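Local atomic coordinates of diaminopropionate ammonia-lyase (PDB entry 4D9I), a protein that catalyses the pyridoxal phosphate-dependent alpha,beta-elimination of both D- and L-2,3-diaminopropionate to pyruvate and ammonia, working as a homodimer. Residues N55-V59 / H351-R356; L253-E259 / A306-C312. All coordinates share one frame; numbering follows the deposited sequence.

Interaction 1. Residues N55-V59 / H351-R356; sequences NLFGV and HYHPQR
H351 meets F57 and L56 because its CG stands anti to the backbone N (chi1 173°), which carries the imidazole out to the end of helix 51-57; F57, with CG beside its own backbone N (chi1 -74°), brings CD1 and CE1 against one face of the imidazole. Two helix ends meet here: 51-57 closes in a Schellman motif at G58, whose phi is positive, and 338-352 runs out into the type I turn H353-R356. The two rings are near parallel, 28° apart, but slid so far that they barely overlap. F57 CD1 lies 3.4 Å from H351 CG, near the rim of the imidazole, while H351 CB sits over the phenyl face in a CH-pi contact, 4.0 Å from the centroid. On the far side of the imidazole from its CB, L56 CG packs 3.8 Å from H351 NE2. The imidazole is steadied by R356, whose extended side chain reaches back to donate from NH2 to H351 ND1 (3.3 Å) in a fairly straight bond, almost in the ring plane. With an alanine here the CB contact over F57 could remain, but R356 NH2 would probably lose its acceptor and L56 the ring it packs on. W390 of the second subunit packs on L56 and Y352. R356 NH2 also comes within 3.1 Å of F57 O, at an angle too poor for a hydrogen bond.

Interaction 2. Residues L253-E259 / A306-C312; sequences LHSIIVE and ATQFISC
H254 and Q308 join side chains at one end of a parallel beta ladder between strands 254-260 and 308-312, neighbours in the mixed sheet of this fold type II enzyme. Along the ladder, I257 N donates to Q308 O (3.0 Å, 175°), I310 N to I257 O, E259 N to I310 O and C312 N to E259 O.

T307, just ahead of its strand, can be followed outward. Its CB lies 3.2 Å from S255 O and splits into two branches with different work. OG1, beside the backbone N (chi1 -43°), accepts from S255 N at 2.9 Å and shares water 1 with L253 O, extending the bonding past the last bridge. CG2 turns the other way and rests squarely over the H254 imidazole, 3.9 Å from its centroid, a CH-pi contact. That ring also stacks with H226, and at its edge NE2 donates to Q308 OE1 (2.8 Å, 166°). The donor stands well above the amide's carbonyl plane.

Beyond the bridge of I256 with Q308, I256 CG2 presses on I310 CD1 at 3.4 Å, tighter than usual for carbons; L363 of helix 356-363 covers both. On the other sheet face I257 CG1 touches both A306 CB, at 3.7 Å, and F309 CD2, at 3.8 Å, and the carboxylate of E259 bonds to the backbone N atoms of I266 and Y267. The bond from H254 NE2 implies a proton on that nitrogen, and Q308 NE2 bonds to D12 and K362, consistent with OE1 being the acceptor turned to H254.

Interaction 2 is nested in sequence within the loop that interaction 1 closes: 55-59 comes first, then 253-259, 306-312 and finally 351-356. Their centres lie 18 Å apart and their nearest atoms about 10 Å apart, so they do not touch. Helix 338-352 connects them: its last turn forms interaction 1, while V342 and V346 pack on V258, I310 and C312 of interaction 2. Helix 356-363, which begins at R356, likewise covers the sheet through L363. One contact is therefore buried in the mixed sheet, and the other lies at the surface, beside the second subunit, where helix 338-352, which packs on that sheet, ends against helix 51-57.

Interaction 1. Residues N55-V59 / H351-R356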
loop_
_atom_site.group_PDB
_atom_site.type_symbol
_atom_site.label_atom_id
_atom_site.label_comp_id
_atom_site.label_asym_id
_atom_site.label_seq_id
_atom_site.Cartn_x
_atom_site.Cartn_y
_atom_site.Cartn_z
ATOM N N ASN B 55 1.379 -12.085 13.517
ATOM C CA ASN B 55 1.285 -13.521 13.221
ATOM C C ASN B 55 2.274 -13.942 12.112
ATOM O O ASN B 55 3.041 -14.886 12.284
ATOM C CB ASN B 55 -0.155 -13.868 12.849
ATOM C CG ASN B 55 -0.349 -15.336 12.524
ATOM O OD1 ASN B 55 -0.049 -16.206 13.325
ATOM N ND2 ASN B 55 -0.875 -15.615 11.340
ATOM N N LEU B 56 2.280 -13.214 10.996
ATOM C CA LEU B 56 3.242 -13.479 9.918
ATOM C C LEU B 56 4.714 -13.428 10.382
ATOM O O LEU B 56 5.522 -14.263 9.980
ATOM C CB LEU B 56 3.051 -12.484 8.764
ATOM C CG LEU B 56 3.947 -12.687 7.528
ATOM C CD1 LEU B 56 3.653 -13.998 6.766
ATOM C CD2 LEU B 56 3.780 -11.499 6.602
ATOM N N PHE B 57 5.047 -12.456 11.232
ATOM C CA PHE B 57 6.425 -12.267 11.656
ATOM C C PHE B 57 6.787 -13.151 12.826
ATOM O O PHE B 57 7.935 -13.150 13.249
ATOM C CB PHE B 57 6.698 -10.797 12.050
ATOM C CG PHE B 57 6.786 -9.854 10.887
ATOM C CD1 PHE B 57 6.602 -10.291 9.580
ATOM C CD2 PHE B 57 7.010 -8.497 11.106
ATOM C CE1 PHE B 57 6.669 -9.401 8.516
ATOM C CE2 PHE B 57 7.073 -7.614 10.043
ATOM C CZ PHE B 57 6.899 -8.068 8.749
ATOM N N GLY B 58 5.815 -13.873 13.371
ATOM C CA GLY B 58 6.101 -14.808 14.453
ATOM C C GLY B 58 6.303 -14.149 15.810
ATOM O O GLY B 58 7.025 -14.677 16.657
ATOM N N VAL B 59 5.687 -12.992 16.028
ATOM C CA VAL B 59 5.647 -12.421 17.392
ATOM C C VAL B 59 4.196 -12.359 17.878
ATOM O O VAL B 59 3.287 -12.672 17.109
ATOM C CB VAL B 59 6.350 -11.054 17.482
ATOM C CG1 VAL B 59 7.851 -11.220 17.210
ATOM C CG2 VAL B 59 5.702 -10.028 16.544
ATOM N N HIS B 351 12.247 -10.528 9.056
ATOM C CA HIS B 351 11.341 -11.586 8.649
ATOM C C HIS B 351 11.777 -12.255 7.364
ATOM O O HIS B 351 11.774 -13.464 7.271
ATOM C CB HIS B 351 9.921 -11.064 8.509
ATOM C CG HIS B 351 8.981 -12.079 7.921
ATOM N ND1 HIS B 351 8.606 -13.184 8.590
ATOM C CD2 HIS B 351 8.363 -12.140 6.676
ATOM C CE1 HIS B 351 7.800 -13.935 7.802
ATOM N NE2 HIS B 351 7.640 -13.291 6.638
ATOM N N TYR B 352 12.178 -11.461 6.375
ATOM C CA TYR B 352 12.521 -12.013 5.068
ATOM C C TYR B 352 13.987 -12.428 4.892
ATOM O O TYR B 352 14.343 -13.040 3.884
ATOM C CB TYR B 352 12.109 -11.028 3.978
ATOM C CG TYR B 352 10.608 -10.906 3.803
ATOM C CD1 TYR B 352 9.876 -11.948 3.214
ATOM C CD2 TYR B 352 9.916 -9.753 4.204
ATOM C CE1 TYR B 352 8.509 -11.852 3.023
ATOM C CE2 TYR B 352 8.523 -9.646 4.018
ATOM C CZ TYR B 352 7.836 -10.704 3.422
ATOM O OH TYR B 352 6.472 -10.647 3.216
ATOM N N HIS B 353 14.825 -12.076 5.872
ATOM C CA HIS B 353 16.260 -12.388 5.875
ATOM C C HIS B 353 16.513 -13.885 5.942
ATOM O O HIS B 353 15.823 -14.591 6.679
ATOM C CB HIS B 353 16.905 -11.689 7.077
ATOM C CG HIS B 353 18.395 -11.475 6.952
ATOM N ND1 HIS B 353 19.287 -12.488 7.035
ATOM C CD2 HIS B 353 19.142 -10.307 6.782
ATOM C CE1 HIS B 353 20.536 -11.996 6.916
ATOM N NE2 HIS B 353 20.446 -10.665 6.750
ATOM N N PRO B 354 17.530 -14.390 5.198
ATOM C CA PRO B 354 17.887 -15.806 5.344
ATOM C C PRO B 354 18.296 -16.185 6.780
ATOM O O PRO B 354 18.106 -17.335 7.178
ATOM C CB PRO B 354 19.059 -16.009 4.368
ATOM C CG PRO B 354 19.424 -14.674 3.835
ATOM C CD PRO B 354 18.333 -13.699 4.172
ATOM N N GLN B 355 18.807 -15.235 7.557
ATOM C CA GLN B 355 19.219 -15.537 8.925
ATOM C C GLN B 355 18.143 -15.125 9.913
ATOM O O GLN B 355 18.437 -14.784 11.057
ATOM C CB GLN B 355 20.576 -14.899 9.255
ATOM C CG GLN B 355 21.742 -15.571 8.519
ATOM C CD GLN B 355 23.055 -14.810 8.660
ATOM O OE1 GLN B 355 24.054 -15.354 9.129
ATOM N NE2 GLN B 355 23.058 -13.546 8.252
ATOM N N ARG B 356 16.895 -15.186 9.460
ATOM C CA ARG B 356 15.743 -14.790 10.266
ATOM C C ARG B 356 15.806 -15.363 11.686
ATOM O O ARG B 356 15.620 -14.620 12.656
ATOM C CB ARG B 356 14.457 -15.210 9.560
ATOM C CG ARG B 356 13.167 -14.958 10.317
ATOM C CD ARG B 356 12.070 -15.873 9.755
ATOM N NE ARG B 356 10.737 -15.331 10.036
ATOM C CZ ARG B 356 9.894 -15.824 10.938
ATOM N NH1 ARG B 356 10.227 -16.890 11.655
ATOM N NH2 ARG B 356 8.697 -15.267 11.094
#

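Interaction 2. Residues L253-E259 / A306-C312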
loop_
_atom_site.group_PDB
_atom_site.type_symbol
_atom_site.label_atom_id
_atom_site.label_comp_id
_atom_site.label_asym_id
_atom_site.label_seq_id
_atom_site.Cartn_x
_atom_site.Cartn_y
_atom_site.Cartn_z
ATOM N N LEU B 253 12.581 -4.267 29.580
ATOM C CA LEU B 253 12.228 -3.716 28.288
ATOM C C LEU B 253 13.382 -3.865 27.310
ATOM O O LEU B 253 14.472 -3.318 27.509
ATOM C CB LEU B 253 11.754 -2.261 28.411
ATOM C CG LEU B 253 11.214 -1.548 27.160
ATOM C CD1 LEU B 253 10.142 -2.348 26.409
ATOM C CD2 LEU B 253 10.690 -0.169 27.537
ATOM N N HIS B 254 13.135 -4.624 26.254
ATOM C CA HIS B 254 14.161 -4.846 25.256
ATOM C C HIS B 254 14.073 -3.743 24.240
ATOM O O HIS B 254 13.260 -3.791 23.324
ATOM C CB HIS B 254 14.028 -6.227 24.617
ATOM C CG HIS B 254 15.197 -6.597 23.738
ATOM N ND1 HIS B 254 15.871 -7.742 23.885
ATOM C CD2 HIS B 254 15.808 -5.909 22.681
ATOM C CE1 HIS B 254 16.859 -7.803 22.971
ATOM N NE2 HIS B 254 16.830 -6.672 22.247
ATOM N N SER B 255 14.889 -2.714 24.435
ATOM C CA SER B 255 14.827 -1.537 23.593
ATOM C C SER B 255 15.887 -1.603 22.518
ATOM O O SER B 255 17.049 -1.917 22.787
ATOM C CB SER B 255 15.001 -0.254 24.428
ATOM O OG SER B 255 16.203 -0.297 25.169
ATOM N N ILE B 256 15.478 -1.258 21.309
ATOM C CA ILE B 256 16.334 -1.314 20.150
ATOM C C ILE B 256 16.314 0.060 19.482
ATOM O O ILE B 256 15.269 0.525 19.044
ATOM C CB ILE B 256 15.852 -2.393 19.140
ATOM C CG1 ILE B 256 15.824 -3.784 19.796
ATOM C CG2 ILE B 256 16.779 -2.441 17.952
ATOM C CD1 ILE B 256 14.821 -4.735 19.162
ATOM N N ILE B 257 17.487 0.674 19.394
ATOM C CA ILE B 257 17.674 1.979 18.746
ATOM C C ILE B 257 18.043 1.722 17.288
ATOM O O ILE B 257 18.910 0.878 16.991
ATOM C CB ILE B 257 18.797 2.767 19.448
ATOM C CG1 ILE B 257 18.644 2.686 20.979
ATOM C CG2 ILE B 257 18.844 4.217 18.963
ATOM C CD1 ILE B 257 17.281 3.097 21.523
ATOM N N VAL B 258 17.359 2.418 16.382
ATOM C CA VAL B 258 17.520 2.181 14.968
ATOM C C VAL B 258 18.047 3.410 14.218
ATOM O O VAL B 258 17.455 4.490 14.278
ATOM C CB VAL B 258 16.171 1.720 14.353
ATOM C CG1 VAL B 258 16.351 1.402 12.877
ATOM C CG2 VAL B 258 15.663 0.507 15.110
ATOM N N GLU B 259 19.137 3.221 13.486
ATOM C CA GLU B 259 19.728 4.279 12.686
ATOM C C GLU B 259 20.127 3.819 11.287
ATOM O O GLU B 259 20.558 2.689 11.104
ATOM C CB GLU B 259 20.974 4.860 13.376
ATOM C CG GLU B 259 20.695 5.589 14.666
ATOM C CD GLU B 259 21.972 6.077 15.306
ATOM O OE1 GLU B 259 22.840 5.231 15.623
ATOM O OE2 GLU B 259 22.118 7.301 15.463
ATOM N N ALA B 306 19.463 1.571 26.867
ATOM C CA ALA B 306 19.165 0.880 25.599
ATOM C C ALA B 306 19.729 -0.540 25.593
ATOM O O ALA B 306 20.839 -0.776 26.052
ATOM C CB ALA B 306 19.711 1.661 24.420
ATOM N N THR B 307 18.976 -1.492 25.055
ATOM C CA THR B 307 19.447 -2.873 25.061
ATOM C C THR B 307 20.398 -3.099 23.891
ATOM O O THR B 307 21.467 -3.684 24.056
ATOM C CB THR B 307 18.284 -3.887 25.011
ATOM O OG1 THR B 307 17.243 -3.461 25.905
ATOM C CG2 THR B 307 18.779 -5.291 25.415
ATOM N N GLN B 308 20.012 -2.596 22.721
ATOM C CA GLN B 308 20.753 -2.807 21.495
ATOM C C GLN B 308 20.708 -1.600 20.572
ATOM O O GLN B 308 19.770 -0.811 20.599
ATOM C CB GLN B 308 20.195 -4.027 20.753
ATOM C CG GLN B 308 20.714 -5.352 21.287
ATOM C CD GLN B 308 19.890 -6.535 20.817
ATOM O OE1 GLN B 308 18.772 -6.372 20.319
ATOM N NE2 GLN B 308 20.428 -7.731 20.981
ATOM N N PHE B 309 21.738 -1.476 19.751
ATOM C CA PHE B 309 21.770 -0.475 18.697
ATOM C C PHE B 309 21.774 -1.191 17.355
ATOM O O PHE B 309 22.461 -2.194 17.203
ATOM C CB PHE B 309 23.030 0.366 18.827
ATOM C CG PHE B 309 23.237 0.932 20.201
ATOM C CD1 PHE B 309 24.276 0.479 21.000
ATOM C CD2 PHE B 309 22.387 1.913 20.696
ATOM C CE1 PHE B 309 24.480 1.003 22.274
ATOM C CE2 PHE B 309 22.584 2.436 21.972
ATOM C CZ PHE B 309 23.623 1.979 22.755
ATOM N N ILE B 310 21.006 -0.673 16.398
ATOM C CA ILE B 310 20.997 -1.196 15.031
ATOM C C ILE B 310 21.446 -0.126 14.034
ATOM O O ILE B 310 20.982 1.017 14.079
ATOM C CB ILE B 310 19.611 -1.744 14.615
ATOM C CG1 ILE B 310 19.339 -3.083 15.314
ATOM C CG2 ILE B 310 19.524 -1.927 13.094
ATOM C CD1 ILE B 310 17.984 -3.702 15.031
ATOM N N SER B 311 22.374 -0.514 13.164
ATOM C CA SER B 311 22.765 0.269 12.002
ATOM C C SER B 311 22.248 -0.445 10.766
ATOM O O SER B 311 22.628 -1.585 10.496
ATOM C CB SER B 311 24.282 0.395 11.920
ATOM O OG SER B 311 24.672 1.055 10.730
ATOM N N CYS B 312 21.394 0.223 10.006
ATOM C CA CYS B 312 20.767 -0.439 8.874
ATOM C C CYS B 312 20.839 0.305 7.538
ATOM O O CYS B 312 21.022 1.527 7.479
ATOM C CB CYS B 312 19.330 -0.849 9.209
ATOM S SG CYS B 312 18.194 0.534 9.317
HETATM O O HOH W 1 17.258 -4.116 28.605
HETATM O O HOH W 2 21.508 2.811 16.437
#